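Local atomic coordinates of fervidolysin (PDB entry 1R6V), a protein that degrades keratin into peptides as a subtilisin-like serine protease, allowing its bacterium to grow on native feathers. Residues Val453-Lys458 with Asn551-Ser556. The protein carries 1 engineered substitution. Sequence-based numbering, arbitrary orientation.
Sequences VVTDAK and NVNFNS
Val-454 and Phe-554 meet where two parallel strands, 446-455 and 549-553, run out at the end of a beta-sandwich domain. From CB of Val-454 the two methyls part: CG2 lies alongside Val-552, 4.1 Å from its CB, whereas CG1, anti to the backbone N (chi1 -173°), reaches over the face of the Phe-554 ring and sits 3.8 Å from its centroid, a CH-pi contact only 6° off the ring normal. Val-502 of strand 496-505 in the opposing sheet also touches Val-454, Val-552 and Phe-554. Were Phe-554 an alanine, CG1 of Val-454 would probably lose the ring it lies over, and Phe-669 its edge-to-face partner. The backbone ladder is regular: Val-552 N donates to Val-453 O (2.8 Å), Thr-455 N to Val-552 O (2.9 Å), and Phe-554 N to Thr-455 O (2.9 Å), the last from a donor one residue past the end of strand 549-553. Past it Asp-456 turns from the pair, its carboxylate taken by Asn-460 N and Ser-602 OG. Phe-669, against the Phe-554 ring, and Ser-602, on Asp-456, link the ends of the two strands to the second sandwich domain. Main-chain bonds thus set the pairing of the outermost strand 549-553 with its neighbour, while the Val-454 methyl over the ring packs the apolar side that Val-502 touches.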
loop_
_atom_site.group_PDB
_atom_site.type_symbol
_atom_site.label_atom_id
_atom_site.label_comp_id
_atom_site.label_asym_id
_atom_site.label_seq_id
_atom_site.Cartn_x
_atom_site.Cartn_y
_atom_site.Cartn_z
ATOM N N VAL A 453 -13.084 3.632 11.851
ATOM C CA VAL A 453 -13.157 5.082 11.697
ATOM C C VAL A 453 -12.693 5.726 12.997
ATOM O O VAL A 453 -13.340 5.563 14.028
ATOM C CB VAL A 453 -14.604 5.541 11.417
ATOM C CG1 VAL A 453 -14.620 7.024 11.061
ATOM C CG2 VAL A 453 -15.215 4.712 10.280
ATOM N N VAL A 454 -11.575 6.450 12.946
ATOM C CA VAL A 454 -11.019 7.112 14.140
ATOM C C VAL A 454 -11.287 8.612 14.026
ATOM O O VAL A 454 -10.949 9.219 13.017
ATOM C CB VAL A 454 -9.488 6.878 14.239
ATOM C CG1 VAL A 454 -8.940 7.428 15.569
ATOM C CG2 VAL A 454 -9.179 5.386 14.109
ATOM N N THR A 455 -11.895 9.201 15.056
ATOM C CA THR A 455 -12.216 10.629 15.045
ATOM C C THR A 455 -11.790 11.251 16.364
ATOM O O THR A 455 -11.280 10.554 17.237
ATOM C CB THR A 455 -13.730 10.875 14.912
ATOM O OG1 THR A 455 -14.405 10.251 16.011
ATOM C CG2 THR A 455 -14.262 10.303 13.611
ATOM N N ASP A 456 -11.993 12.560 16.498
ATOM C CA ASP A 456 -11.665 13.228 17.750
ATOM C C ASP A 456 -12.768 12.864 18.743
ATOM O O ASP A 456 -13.685 12.109 18.408
ATOM C CB ASP A 456 -11.545 14.757 17.568
ATOM C CG ASP A 456 -12.754 15.383 16.906
ATOM O OD1 ASP A 456 -13.807 14.735 16.787
ATOM O OD2 ASP A 456 -12.653 16.564 16.511
ATOM N N ALA A 457 -12.683 13.396 19.955
ATOM C CA ALA A 457 -13.642 13.081 21.016
ATOM C C ALA A 457 -15.123 13.215 20.670
ATOM O O ALA A 457 -15.917 12.327 20.991
ATOM C CB ALA A 457 -13.322 13.915 22.254
ATOM N N LYS A 458 -15.495 14.316 20.028
ATOM C CA LYS A 458 -16.884 14.564 19.662
ATOM C C LYS A 458 -17.245 13.967 18.312
ATOM O O LYS A 458 -18.369 14.126 17.843
ATOM C CB LYS A 458 -17.167 16.066 19.624
ATOM C CG LYS A 458 -17.030 16.765 20.960
ATOM C CD LYS A 458 -18.189 16.425 21.872
ATOM C CE LYS A 458 -18.145 17.251 23.143
ATOM N NZ LYS A 458 -19.297 16.932 24.044
ATOM N N ASN A 551 -15.944 2.200 15.431
ATOM C CA ASN A 551 -15.716 3.633 15.582
ATOM C C ASN A 551 -14.854 3.854 16.810
ATOM O O ASN A 551 -15.131 3.305 17.875
ATOM C CB ASN A 551 -17.042 4.385 15.757
ATOM C CG ASN A 551 -17.991 4.176 14.598
ATOM O OD1 ASN A 551 -17.682 4.522 13.461
ATOM N ND2 ASN A 551 -19.158 3.598 14.882
ATOM N N VAL A 552 -13.810 4.662 16.654
ATOM C CA VAL A 552 -12.896 4.958 17.745
ATOM C C VAL A 552 -12.870 6.471 17.954
ATOM O O VAL A 552 -12.762 7.240 16.996
ATOM C CB VAL A 552 -11.465 4.455 17.411
ATOM C CG1 VAL A 552 -10.522 4.761 18.558
ATOM C CG2 VAL A 552 -11.489 2.955 17.129
ATOM N N ASN A 553 -13.000 6.897 19.206
ATOM C CA ASN A 553 -12.984 8.320 19.516
ATOM C C ASN A 553 -11.794 8.644 20.404
ATOM O O ASN A 553 -11.731 8.219 21.557
ATOM C CB ASN A 553 -14.285 8.721 20.217
ATOM C CG ASN A 553 -15.494 8.577 19.318
ATOM O OD1 ASN A 553 -15.721 9.395 18.428
ATOM N ND2 ASN A 553 -16.270 7.527 19.536
ATOM N N PHE A 554 -10.841 9.384 19.850
ATOM C CA PHE A 554 -9.656 9.780 20.593
ATOM C C PHE A 554 -10.005 10.959 21.502
ATOM O O PHE A 554 -10.963 11.695 21.247
ATOM C CB PHE A 554 -8.538 10.211 19.621
ATOM C CG PHE A 554 -7.695 9.070 19.092
ATOM C CD1 PHE A 554 -7.880 7.768 19.546
ATOM C CD2 PHE A 554 -6.681 9.314 18.172
ATOM C CE1 PHE A 554 -7.069 6.725 19.102
ATOM C CE2 PHE A 554 -5.861 8.275 17.722
ATOM C CZ PHE A 554 -6.054 6.975 18.188
ATOM N N ASN A 555 -9.234 11.109 22.572
ATOM C CA ASN A 555 -9.388 12.225 23.501
ATOM C C ASN A 555 -7.992 12.567 24.015
ATOM O O ASN A 555 -7.073 11.760 23.912
ATOM C CB ASN A 555 -10.320 11.881 24.679
ATOM C CG ASN A 555 -9.840 10.686 25.493
ATOM O OD1 ASN A 555 -8.724 10.663 25.995
ATOM N ND2 ASN A 555 -10.701 9.687 25.628
ATOM N N SER A 556 -7.836 13.762 24.571
ATOM C CA SER A 556 -6.543 14.192 25.087
ATOM C C SER A 556 -6.716 15.249 26.173
ATOM O O SER A 556 -7.811 15.769 26.388
ATOM C CB SER A 556 -5.698 14.786 23.956
ATOM O OG SER A 556 -6.413 15.822 23.302
#